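PDB 1H7E: 3-deoxy-manno-octulosonate cytidylyltransferase from Escherichia coli, which catalyses the transfer of the CMP group from CTP to the eight-carbon sugar KDO, probably activating it for incorporation into bacterial lipopolysaccharide. Local coordinates for residues A3-P8 with A41-V46; A9-S14 with T50-V55; Q96-M101 with G223-A228; L125-S130 with V217-P222; S187-S192 with L203-A208. All coordinates share one frame; numbering follows the deposited sequence.

Contact 1 of 5, residues A3-P8 with A41-V46; sequences AVIVIP and AGVAEV
The flat groups by which Ala-3 and Ile-5 meet Ala-44 and Glu-45 are peptide units; no ring or guanidinium takes part. Ile-5 N donates to Glu-45 O at 3.1 Å, and Ala-44 N to Ala-3 O at 3.0 Å. Over one face of the sheet so formed stand Ile-5 and Val-46, over the other Val-4 and Glu-45. Isoleucine and valine suit this place because branched side chains fill the buried face above a strand. Ile-5 crosses Val-43 at about a right angle, its CG1 3.8 Å from Val-43 CG1 and its CD1 3.9 Å from Val-43 CG2. Further along, Ile-7 CD1 reaches Val-46 CG1 at 4.0 Å. Gly-42 turns the chain with phi at 84°, where a side chain would be pressed against the preceding carbonyl. Glu-45 sends its carboxylate to Lys-2 and Trp-47, while its backbone N is buried without a partner. Trimming Ile-5 to an alanine removes CG1, CG2 and CD1, which would probably open a gap beside both methyls of Val-43. Strand 3-8 is an inner strand: it pairs in parallel with 45-50 on one flank and with 91-94 on the other. Helix 29-38 packs on Ile-7 and Val-46, and helix 104-116 on Ala-3 and Val-43.

Contact 2 of 5, residues A9-S14 with T50-V55; sequences ARYGSS and TDDPRV
The loop that follows the first strand meets the start of helix 53-61 where Tyr-11 lies against Arg-54 and Ala-9 bonds to Thr-50. Thr-50 OG1 donates to Ala-9 O at 2.9 Å and accepts from Asp-52 N at 3.1 Å; the second bond makes an ST turn, and one hydroxyl is bonded to both segments. Val-55 CG2 sits at the edge of the Tyr-11 ring, 3.9 Å from Tyr-11 CB. Asp-52 is the N-cap of the helix: its OD1 accepts from Arg-54 N and, on the syn side, from Arg-54 NE at 3.1 Å, while its OD2 takes Arg-54 NH2. This side-on grip holds the guanidinium flat over one face of Tyr-11, centres 3.6 Å apart and planes at 15°, a cation-pi stack. Tyr-11 CG, anti to the backbone N (chi1 -171°), carries the ring out to Arg-54. In GT-A nucleotidyltransferases the loop after the first strand usually helps to bind the nucleotide, and segment 9-14 occupies that place. Arg-10 meets Asp-51 differently: Asp-51 OD2 lies over a face of the guanidinium, 3.3 Å from Arg-10 NH2, an attraction of charges with no N-H aimed at the oxygen. Water 2 bridges the segments, donating to Asp-51 OD1 at 2.6 Å and accepting a weak bond from Gly-12 N.

Contact 3 of 5, residues Q96-M101 with G223-A228; sequences QGDEPM and GVDTPA
A loop-to-loop contact joins Asp-98, Glu-99 and Pro-100 to Gly-223 and Val-224, tying the type I turn from Gln-96 to Glu-99, which follows strand 91-94, to the approach of the C-terminal helix 227-243. Both loops belong to the GT-A-type fold of the enzyme, and a single direct hydrogen bond links them: Val-224 N donates to Asp-98 O at 3.1 Å, the donor almost in line with the carbonyl bond. Beside it Gly-223 CA lies 4.1 Å from the side-chain methylene Glu-99 CG. A side chain on Gly-223 would point toward the turn and press hard on that same methylene, which is why glycine suits the place. Apolar contact secures the other flank. Val-224 CG2 touches Pro-100 CD at 4.0 Å, the two side chains crossing at about a right angle, and the rigid proline ring offers valine a compact surface to pack on. Met-29 of helix 29-38 and Val-233 of helix 227-243 touch both Pro-100 and Val-224, so the pair is wedged between two helices. On the polar flank Asp-98 OD2 forms a salt bridge with Lys-19, whose positive charge probably eases the closeness of a second acid: Asp-225 OD1 lies 4.1 Å from Asp-98 OD2, the carboxylate planes nearly perpendicular.

Contact 4 of 5, residues L125-S130 with V217-P222; sequences LCHAIS and VAATGP
His-127 turns its imidazole over Ala-219 and Thr-220 because CG stands between its own backbone N and carbonyl carbon (chi1 69°), which turns the ring toward the loop. Ala-219 CA then lies over one ring face, 3.7 Å from the centroid, a CH-pi contact, and Thr-220 N sits over the same face. The small alanine lets the chain approach this closely. In its own plane the ring is held at two points: His-127 ND1 donates to Ala-128 O at 3.1 Å, coming from above that carbonyl's plane, and NE2 meets water 3 at 2.8 Å, which also reaches Thr-220 OG1. Replacing His-127 with a leucine would probably leave water 3 and Ala-128 O without their ring partner and cost the loop its flat platform. Val-217 N donates to Cys-126 O at 2.9 Å. One residue on the pairing widens, and water 4 bridges the gap, donating to Val-217 O and accepting from Ala-128 N at 2.8 Å. Val-217 CG1 packs on Leu-125 CD2 at 4.0 Å, near Asp-106 of helix 104-116. Arg-103, beyond the two segments, donates hydrogen bonds to Ala-218 O and Ala-219 O. Here, at the edge of the mixed sheet, strand 212-216, parallel to 122-129, keeps one more bond and then peels off toward the C-terminal helix.

Contact 5 of 5, residues S187-S192 with L203-A208; sequences SQLPES and LRLMNA
Leu-189, Pro-190, Glu-191 and Ser-192 wrap one side of helix 203-207 and Ala-208 just after it, touching Arg-204, Leu-205 and Asn-207. Leu-189 uses both branches: CD2 meets Ala-208 CB at 3.7 Å and CD1 meets Leu-205 CD2 at 4.1 Å, a greasy patch suited to a forked side chain. Arg-204 runs beside the loop, its CG 3.3 Å from Pro-190 O, and a bend at chi3 (-48°) carries its guanidinium under Glu-191, whose CG lies over one face, 3.7 Å from Arg-204 NH2. Asn-207 CG, trans to the main-chain N (chi1 -173°), lays the amide against Ser-192 CB, which is 3.4 Å from Asn-207 CG. Serine is small enough for so close an approach. Three waters form the next layer. Water 5 joins Leu-189 O to Arg-204 NH1; water 6 donates to Pro-190 O and Arg-204 O and accepts from Asn-207 ND2 at 3.0 Å; water 7 links Ser-192 OG with Leu-203 O. Farther out, Glu-195 makes a salt bridge with Arg-204, and Ser-192 caps helix 193-198 through Glu-195 N. Asn-207 O has a weak hydrogen bond to Thr-146 of the second subunit. Since no hydrogen bond passes directly between the segments, water bridges the carbonyls to the other segment, and the buried arginine's charge is probably balanced mainly by Glu-195 rather than by Glu-191.

Contacts 1 and 4 lie on the same seven-stranded mixed sheet, about 22 Å apart between centres, the first at strands 3-8 and 45-50, the other where 122-129 borders the outermost strand 212-216. Segment 9-14 directly follows 3-8 and 50-55 comes shortly after 41-46, so contacts 1 and 2 alternate along the sequence. Contact 3 follows, and its second segment directly succeeds that of contact 4; its Gly-97 packs against Ile-7 of contact 1. The loop spanned by contact 3 thus contains contact 4, which in turn contains contact 5. Contact 5 stands apart, about 28 Å between centres from contact 3, and reaches the second subunit. Through contact 3 the start of the C-terminal helix is tied to the loop after strand 91-94, which packs on strand 3-8.

Contact 1 of 5, residues A3-P8 with A41-V46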
# COMPACT_ATOMS: atom_id res chain seq x y z
N ALA A 3 -18.29 -13.43 19.69
CA ALA A 3 -17.50 -12.22 19.55
C ALA A 3 -17.51 -11.49 20.86
O ALA A 3 -18.52 -11.46 21.56
CB ALA A 3 -18.10 -11.33 18.47
N VAL A 4 -16.37 -10.90 21.22
CA VAL A 4 -16.29 -10.09 22.43
C VAL A 4 -15.64 -8.74 22.11
O VAL A 4 -14.88 -8.61 21.15
CB VAL A 4 -15.51 -10.77 23.60
CG1 VAL A 4 -16.09 -12.18 23.88
CG2 VAL A 4 -14.04 -10.83 23.30
N ILE A 5 -16.01 -7.72 22.87
CA ILE A 5 -15.43 -6.41 22.68
C ILE A 5 -14.48 -6.16 23.83
O ILE A 5 -14.83 -6.38 24.99
CB ILE A 5 -16.49 -5.29 22.66
CG1 ILE A 5 -17.28 -5.36 21.36
CG2 ILE A 5 -15.83 -3.93 22.87
CD1 ILE A 5 -18.46 -4.42 21.33
N VAL A 6 -13.25 -5.74 23.51
CA VAL A 6 -12.26 -5.44 24.53
C VAL A 6 -11.92 -3.96 24.40
O VAL A 6 -11.63 -3.46 23.30
CB VAL A 6 -10.96 -6.29 24.37
CG1 VAL A 6 -9.94 -5.88 25.41
CG2 VAL A 6 -11.28 -7.76 24.51
N ILE A 7 -11.99 -3.24 25.51
CA ILE A 7 -11.70 -1.82 25.54
C ILE A 7 -10.45 -1.56 26.36
O ILE A 7 -10.47 -1.71 27.59
CB ILE A 7 -12.86 -1.02 26.18
CG1 ILE A 7 -14.18 -1.28 25.44
CG2 ILE A 7 -12.54 0.48 26.20
CD1 ILE A 7 -15.39 -0.87 26.25
N PRO A 8 -9.31 -1.27 25.71
CA PRO A 8 -8.05 -0.99 26.41
C PRO A 8 -8.22 0.36 27.11
O PRO A 8 -8.63 1.33 26.47
CB PRO A 8 -7.03 -0.84 25.27
CG PRO A 8 -7.61 -1.64 24.18
CD PRO A 8 -9.08 -1.30 24.25
N ALA A 41 -25.18 -5.30 18.76
CA ALA A 41 -25.80 -6.61 18.62
C ALA A 41 -24.78 -7.65 18.20
O ALA A 41 -23.81 -7.32 17.51
CB ALA A 41 -26.92 -6.54 17.60
N GLY A 42 -25.00 -8.90 18.61
CA GLY A 42 -24.11 -9.99 18.24
C GLY A 42 -22.86 -10.16 19.08
O GLY A 42 -22.05 -11.06 18.82
N VAL A 43 -22.71 -9.32 20.09
CA VAL A 43 -21.57 -9.37 21.00
C VAL A 43 -21.98 -10.04 22.31
O VAL A 43 -22.95 -9.64 22.95
CB VAL A 43 -21.02 -7.94 21.24
CG1 VAL A 43 -19.93 -7.93 22.33
CG2 VAL A 43 -20.47 -7.39 19.92
N ALA A 44 -21.21 -11.05 22.70
CA ALA A 44 -21.48 -11.82 23.92
C ALA A 44 -21.06 -11.15 25.22
O ALA A 44 -21.79 -11.19 26.20
CB ALA A 44 -20.83 -13.18 23.81
N GLU A 45 -19.87 -10.56 25.24
CA GLU A 45 -19.38 -9.90 26.45
C GLU A 45 -18.57 -8.67 26.10
O GLU A 45 -18.01 -8.58 25.01
CB GLU A 45 -18.44 -10.83 27.24
CG GLU A 45 -18.99 -12.19 27.65
CD GLU A 45 -17.89 -13.19 28.00
OE1 GLU A 45 -16.84 -12.77 28.54
OE2 GLU A 45 -18.06 -14.40 27.73
N VAL A 46 -18.46 -7.76 27.05
CA VAL A 46 -17.70 -6.55 26.88
C VAL A 46 -16.76 -6.45 28.07
O VAL A 46 -17.18 -6.53 29.23
CB VAL A 46 -18.60 -5.29 26.80
CG1 VAL A 46 -17.74 -4.04 26.66
CG2 VAL A 46 -19.54 -5.40 25.61
O HOH W 1 -21.03 -13.06 20.01

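Contact 2 of 5, residues A9-S14 with T50-V55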
# COMPACT_ATOMS: atom_id res chain seq x y z
N ALA A 9 -7.94 0.42 28.40
CA ALA A 9 -8.12 1.67 29.12
C ALA A 9 -7.02 1.91 30.12
O ALA A 9 -7.15 1.56 31.30
CB ALA A 9 -9.48 1.69 29.82
N ARG A 10 -5.91 2.47 29.66
CA ARG A 10 -4.80 2.78 30.55
C ARG A 10 -4.90 4.23 31.08
O ARG A 10 -5.18 5.17 30.33
CB ARG A 10 -3.44 2.44 29.92
CG ARG A 10 -3.24 2.85 28.47
CD ARG A 10 -1.98 2.18 27.90
NE ARG A 10 -0.80 2.34 28.76
CZ ARG A 10 0.17 1.44 28.90
NH1 ARG A 10 0.13 0.30 28.23
NH2 ARG A 10 1.18 1.67 29.74
N TYR A 11 -4.76 4.36 32.40
CA TYR A 11 -4.85 5.63 33.12
C TYR A 11 -3.81 6.65 32.67
O TYR A 11 -4.15 7.71 32.13
CB TYR A 11 -4.70 5.36 34.63
CG TYR A 11 -4.98 6.54 35.55
CD1 TYR A 11 -6.20 6.64 36.23
CD2 TYR A 11 -4.02 7.53 35.77
CE1 TYR A 11 -6.45 7.69 37.10
CE2 TYR A 11 -4.27 8.59 36.64
CZ TYR A 11 -5.48 8.66 37.31
OH TYR A 11 -5.73 9.71 38.17
N GLY A 12 -2.54 6.30 32.89
CA GLY A 12 -1.42 7.15 32.54
C GLY A 12 -1.39 7.66 31.11
O GLY A 12 -1.41 6.88 30.14
N SER A 13 -1.34 8.98 30.99
CA SER A 13 -1.28 9.66 29.70
C SER A 13 -0.63 11.01 30.01
O SER A 13 -0.84 11.56 31.10
CB SER A 13 -2.70 9.84 29.12
OG SER A 13 -2.69 10.05 27.71
N SER A 14 0.19 11.49 29.09
CA SER A 14 0.91 12.76 29.26
C SER A 14 0.08 14.06 29.34
O SER A 14 0.11 14.77 30.35
CB SER A 14 2.01 12.88 28.19
OG SER A 14 1.50 12.55 26.90
N THR A 50 -7.14 -3.26 31.51
CA THR A 50 -6.37 -2.18 32.10
C THR A 50 -5.17 -2.68 32.86
O THR A 50 -5.03 -3.87 33.13
CB THR A 50 -7.26 -1.33 33.04
OG1 THR A 50 -6.52 -0.19 33.49
CG2 THR A 50 -7.69 -2.13 34.24
N ASP A 51 -4.26 -1.75 33.15
CA ASP A 51 -3.04 -2.04 33.90
C ASP A 51 -3.01 -1.23 35.20
O ASP A 51 -2.03 -1.29 35.96
CB ASP A 51 -1.78 -1.76 33.05
CG ASP A 51 -1.68 -0.30 32.56
OD1 ASP A 51 -2.62 0.49 32.75
OD2 ASP A 51 -0.62 0.04 31.97
N ASP A 52 -4.11 -0.52 35.48
CA ASP A 52 -4.22 0.32 36.67
C ASP A 52 -5.44 -0.01 37.54
O ASP A 52 -6.57 -0.03 37.05
CB ASP A 52 -4.27 1.79 36.22
CG ASP A 52 -4.09 2.76 37.37
OD1 ASP A 52 -5.10 3.09 38.01
OD2 ASP A 52 -2.94 3.18 37.64
N PRO A 53 -5.22 -0.24 38.86
CA PRO A 53 -6.29 -0.57 39.82
C PRO A 53 -7.36 0.50 39.99
O PRO A 53 -8.50 0.20 40.35
CB PRO A 53 -5.53 -0.83 41.12
CG PRO A 53 -4.30 0.02 40.98
CD PRO A 53 -3.91 -0.21 39.54
N ARG A 54 -7.00 1.76 39.73
CA ARG A 54 -7.96 2.86 39.84
C ARG A 54 -9.03 2.71 38.75
O ARG A 54 -10.23 2.92 39.00
CB ARG A 54 -7.25 4.21 39.74
CG ARG A 54 -6.25 4.48 40.86
CD ARG A 54 -5.46 5.78 40.65
NE ARG A 54 -4.44 5.67 39.60
CZ ARG A 54 -3.49 6.57 39.36
NH1 ARG A 54 -3.40 7.69 40.08
NH2 ARG A 54 -2.62 6.37 38.37
N VAL A 55 -8.59 2.32 37.55
CA VAL A 55 -9.49 2.12 36.42
C VAL A 55 -10.32 0.86 36.64
O VAL A 55 -11.54 0.85 36.40
CB VAL A 55 -8.71 2.03 35.07
CG1 VAL A 55 -9.65 1.65 33.92
CG2 VAL A 55 -8.07 3.35 34.75
O HOH W 2 -1.99 3.00 32.85

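Contact 3 of 5, residues Q96-M101 with G223-A228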
# COMPACT_ATOMS: atom_id res chain seq x y z
N GLN A 96 -11.29 1.74 21.08
CA GLN A 96 -10.46 2.68 21.84
C GLN A 96 -11.22 3.24 23.05
O GLN A 96 -12.38 3.64 22.94
CB GLN A 96 -9.95 3.79 20.92
CG GLN A 96 -8.99 3.27 19.84
CD GLN A 96 -7.99 2.24 20.40
OE1 GLN A 96 -7.15 2.57 21.25
NE2 GLN A 96 -8.11 0.99 19.96
N GLY A 97 -10.57 3.25 24.21
CA GLY A 97 -11.20 3.73 25.42
C GLY A 97 -11.37 5.23 25.50
O GLY A 97 -11.93 5.73 26.49
N ASP A 98 -10.91 5.94 24.47
CA ASP A 98 -10.99 7.41 24.44
C ASP A 98 -11.87 8.02 23.33
O ASP A 98 -11.76 9.21 23.03
CB ASP A 98 -9.58 8.05 24.45
CG ASP A 98 -8.74 7.67 23.22
OD1 ASP A 98 -9.21 6.93 22.34
OD2 ASP A 98 -7.58 8.14 23.15
N GLU A 99 -12.73 7.21 22.73
CA GLU A 99 -13.65 7.70 21.71
C GLU A 99 -15.07 7.41 22.21
O GLU A 99 -15.71 6.44 21.80
CB GLU A 99 -13.39 7.01 20.36
CG GLU A 99 -12.06 7.37 19.70
CD GLU A 99 -11.82 6.58 18.41
OE1 GLU A 99 -12.70 6.61 17.52
OE2 GLU A 99 -10.75 5.93 18.29
N PRO A 100 -15.57 8.27 23.11
CA PRO A 100 -16.92 8.12 23.69
C PRO A 100 -18.08 8.26 22.71
O PRO A 100 -19.20 7.86 23.01
CB PRO A 100 -16.96 9.24 24.73
CG PRO A 100 -16.16 10.33 24.07
CD PRO A 100 -14.96 9.55 23.53
N MET A 101 -17.82 8.83 21.54
CA MET A 101 -18.88 9.04 20.57
C MET A 101 -19.02 7.96 19.50
O MET A 101 -19.69 8.16 18.48
CB MET A 101 -18.77 10.43 19.94
CG MET A 101 -18.93 11.54 20.98
SD MET A 101 -19.47 13.09 20.27
CE MET A 101 -21.12 12.59 19.63
N GLY A 223 -12.88 12.28 18.56
CA GLY A 223 -12.35 11.50 19.66
C GLY A 223 -11.65 12.45 20.62
O GLY A 223 -11.15 13.50 20.21
N VAL A 224 -11.63 12.11 21.91
CA VAL A 224 -11.00 12.98 22.90
C VAL A 224 -9.50 12.77 23.04
O VAL A 224 -9.04 11.72 23.49
CB VAL A 224 -11.69 12.86 24.28
CG1 VAL A 224 -11.06 13.84 25.26
CG2 VAL A 224 -13.18 13.11 24.14
N ASP A 225 -8.74 13.81 22.70
CA ASP A 225 -7.28 13.81 22.76
C ASP A 225 -6.79 15.12 23.39
O ASP A 225 -5.93 15.13 24.27
CB ASP A 225 -6.69 13.67 21.35
CG ASP A 225 -5.73 12.49 21.21
OD1 ASP A 225 -5.71 11.61 22.11
OD2 ASP A 225 -5.01 12.44 20.19
N THR A 226 -7.38 16.23 22.93
CA THR A 226 -7.04 17.58 23.41
C THR A 226 -8.26 18.22 24.11
O THR A 226 -9.41 17.89 23.77
CB THR A 226 -6.56 18.47 22.21
OG1 THR A 226 -6.10 19.74 22.69
CG2 THR A 226 -7.69 18.71 21.22
N PRO A 227 -8.03 19.10 25.11
CA PRO A 227 -9.08 19.81 25.87
C PRO A 227 -9.92 20.82 25.07
O PRO A 227 -10.92 21.35 25.56
CB PRO A 227 -8.30 20.48 27.01
CG PRO A 227 -6.95 20.70 26.40
CD PRO A 227 -6.71 19.38 25.70
N ALA A 228 -9.47 21.12 23.85
CA ALA A 228 -10.20 22.03 22.97
C ALA A 228 -11.32 21.19 22.34
O ALA A 228 -12.41 21.69 22.07
CB ALA A 228 -9.27 22.60 21.90

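Contact 4 of 5, residues L125-S130 with V217-P222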
# COMPACT_ATOMS: atom_id res chain seq x y z
N LEU A 125 -11.94 0.04 10.12
CA LEU A 125 -12.82 1.05 9.53
C LEU A 125 -12.10 2.26 8.94
O LEU A 125 -10.95 2.55 9.27
CB LEU A 125 -13.81 1.55 10.59
CG LEU A 125 -14.76 0.52 11.23
CD1 LEU A 125 -15.54 1.20 12.34
CD2 LEU A 125 -15.68 -0.09 10.17
N CYS A 126 -12.81 2.98 8.07
CA CYS A 126 -12.29 4.20 7.46
C CYS A 126 -13.47 5.09 7.03
O CYS A 126 -14.62 4.63 6.97
CB CYS A 126 -11.42 3.85 6.24
SG CYS A 126 -12.30 3.18 4.85
N HIS A 127 -13.21 6.38 6.85
CA HIS A 127 -14.25 7.30 6.35
C HIS A 127 -13.57 8.35 5.46
O HIS A 127 -12.36 8.58 5.57
CB HIS A 127 -15.09 7.94 7.47
CG HIS A 127 -14.35 8.92 8.34
ND1 HIS A 127 -14.05 10.20 7.94
CD2 HIS A 127 -13.90 8.82 9.62
CE1 HIS A 127 -13.45 10.85 8.93
NE2 HIS A 127 -13.35 10.03 9.96
N ALA A 128 -14.33 8.90 4.52
CA ALA A 128 -13.80 9.91 3.59
C ALA A 128 -13.41 11.21 4.27
O ALA A 128 -14.04 11.64 5.24
CB ALA A 128 -14.82 10.19 2.48
N ILE A 129 -12.29 11.79 3.82
CA ILE A 129 -11.82 13.07 4.33
C ILE A 129 -11.38 13.91 3.12
O ILE A 129 -11.14 13.38 2.04
CB ILE A 129 -10.65 12.96 5.35
CG1 ILE A 129 -9.52 12.11 4.78
CG2 ILE A 129 -11.15 12.35 6.68
CD1 ILE A 129 -8.24 12.21 5.56
N SER A 130 -11.30 15.22 3.33
CA SER A 130 -10.87 16.17 2.30
C SER A 130 -9.36 16.12 2.18
O SER A 130 -8.68 15.63 3.10
CB SER A 130 -11.28 17.58 2.72
OG SER A 130 -10.49 18.04 3.83
N VAL A 217 -17.36 3.90 6.50
CA VAL A 217 -18.52 4.38 7.25
C VAL A 217 -18.57 5.91 7.14
O VAL A 217 -17.68 6.51 6.53
CB VAL A 217 -18.48 3.97 8.74
CG1 VAL A 217 -18.51 2.45 8.86
CG2 VAL A 217 -17.27 4.56 9.45
N ALA A 218 -19.59 6.55 7.72
CA ALA A 218 -19.72 8.01 7.68
C ALA A 218 -18.68 8.67 8.62
O ALA A 218 -18.13 7.99 9.49
CB ALA A 218 -21.12 8.42 8.09
N ALA A 219 -18.39 9.96 8.42
CA ALA A 219 -17.43 10.66 9.26
C ALA A 219 -17.82 10.45 10.73
O ALA A 219 -18.98 10.66 11.10
CB ALA A 219 -17.39 12.15 8.92
N THR A 220 -16.88 10.00 11.54
CA THR A 220 -17.15 9.73 12.95
C THR A 220 -17.11 11.00 13.80
O THR A 220 -16.85 12.09 13.29
CB THR A 220 -16.15 8.68 13.52
OG1 THR A 220 -14.81 9.16 13.36
CG2 THR A 220 -16.31 7.33 12.80
N GLY A 221 -17.42 10.85 15.09
CA GLY A 221 -17.41 11.98 16.01
C GLY A 221 -16.01 12.28 16.49
O GLY A 221 -15.14 11.41 16.42
N PRO A 222 -15.74 13.50 16.98
CA PRO A 222 -14.39 13.83 17.45
C PRO A 222 -13.97 13.03 18.70
O PRO A 222 -14.67 13.01 19.72
CB PRO A 222 -14.49 15.34 17.71
CG PRO A 222 -15.92 15.53 18.11
CD PRO A 222 -16.64 14.66 17.10
O HOH W 3 -12.40 11.08 12.32
O HOH W 4 -16.94 7.98 4.20

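Contact 5 of 5, residues S187-S192 with L203-A208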
# COMPACT_ATOMS: atom_id res chain seq x y z
N SER A 187 2.54 -12.74 18.52
CA SER A 187 3.82 -12.49 19.18
C SER A 187 5.06 -13.01 18.45
O SER A 187 6.17 -12.66 18.81
CB SER A 187 3.80 -13.00 20.63
OG SER A 187 3.85 -14.42 20.66
N GLN A 188 4.86 -13.88 17.46
CA GLN A 188 5.96 -14.42 16.67
C GLN A 188 6.31 -13.53 15.45
O GLN A 188 7.32 -13.78 14.78
CB GLN A 188 5.62 -15.84 16.18
CG GLN A 188 5.37 -16.88 17.29
CD GLN A 188 6.43 -16.85 18.41
OE1 GLN A 188 7.63 -16.74 18.15
NE2 GLN A 188 5.97 -16.94 19.65
N LEU A 189 5.48 -12.54 15.12
CA LEU A 189 5.73 -11.66 13.98
C LEU A 189 6.82 -10.65 14.30
O LEU A 189 6.85 -10.03 15.38
CB LEU A 189 4.47 -10.90 13.59
CG LEU A 189 3.24 -11.71 13.21
CD1 LEU A 189 2.10 -10.79 12.87
CD2 LEU A 189 3.59 -12.62 12.06
N PRO A 190 7.78 -10.49 13.39
CA PRO A 190 8.81 -9.50 13.71
C PRO A 190 8.31 -8.09 13.35
O PRO A 190 7.37 -7.95 12.56
CB PRO A 190 9.97 -9.93 12.81
CG PRO A 190 9.25 -10.49 11.57
CD PRO A 190 8.08 -11.25 12.16
N GLU A 191 8.87 -7.07 14.00
CA GLU A 191 8.55 -5.68 13.68
C GLU A 191 9.08 -5.45 12.23
O GLU A 191 10.08 -6.04 11.83
CB GLU A 191 9.27 -4.73 14.63
CG GLU A 191 8.82 -4.84 16.07
CD GLU A 191 9.48 -3.80 16.95
OE1 GLU A 191 9.55 -2.62 16.54
OE2 GLU A 191 9.92 -4.17 18.05
N SER A 192 8.38 -4.64 11.45
CA SER A 192 8.82 -4.38 10.09
C SER A 192 9.41 -2.99 9.98
O SER A 192 9.17 -2.13 10.84
CB SER A 192 7.64 -4.52 9.12
OG SER A 192 6.70 -3.46 9.27
N LEU A 203 1.04 -2.06 10.38
CA LEU A 203 1.91 -2.43 9.28
C LEU A 203 2.65 -3.71 9.61
O LEU A 203 3.17 -4.35 8.71
CB LEU A 203 2.88 -1.29 8.92
CG LEU A 203 2.19 -0.05 8.34
CD1 LEU A 203 3.21 1.07 8.04
CD2 LEU A 203 1.42 -0.45 7.07
N ARG A 204 2.70 -4.10 10.90
CA ARG A 204 3.37 -5.36 11.24
C ARG A 204 2.61 -6.52 10.60
O ARG A 204 3.21 -7.49 10.11
CB ARG A 204 3.43 -5.60 12.76
CG ARG A 204 4.27 -6.84 13.10
CD ARG A 204 4.46 -7.01 14.60
NE ARG A 204 4.87 -5.76 15.24
CZ ARG A 204 4.98 -5.60 16.55
NH1 ARG A 204 4.74 -6.61 17.37
NH2 ARG A 204 5.26 -4.40 17.05
N LEU A 205 1.28 -6.41 10.58
CA LEU A 205 0.43 -7.45 9.99
C LEU A 205 0.63 -7.54 8.47
O LEU A 205 0.72 -8.63 7.90
CB LEU A 205 -1.04 -7.15 10.29
CG LEU A 205 -1.41 -7.21 11.78
CD1 LEU A 205 -2.82 -6.65 11.96
CD2 LEU A 205 -1.34 -8.64 12.29
N MET A 206 0.67 -6.37 7.83
CA MET A 206 0.85 -6.31 6.39
C MET A 206 2.19 -6.86 5.95
O MET A 206 2.29 -7.49 4.90
CB MET A 206 0.64 -4.88 5.91
CG MET A 206 -0.76 -4.40 6.22
SD MET A 206 -1.08 -2.89 5.37
CE MET A 206 -1.64 -3.58 3.79
N ASN A 207 3.21 -6.67 6.78
CA ASN A 207 4.54 -7.19 6.47
C ASN A 207 4.51 -8.71 6.32
O ASN A 207 5.22 -9.29 5.48
CB ASN A 207 5.53 -6.83 7.59
CG ASN A 207 6.96 -7.21 7.24
OD1 ASN A 207 7.46 -6.84 6.17
ND2 ASN A 207 7.60 -8.01 8.10
N ALA A 208 3.70 -9.35 7.16
CA ALA A 208 3.56 -10.80 7.18
C ALA A 208 2.53 -11.34 6.18
O ALA A 208 2.24 -12.53 6.17
CB ALA A 208 3.22 -11.26 8.60
O HOH W 5 4.59 -9.42 17.30
O HOH W 6 5.89 -8.70 10.49
O HOH W 7 5.13 -3.30 7.00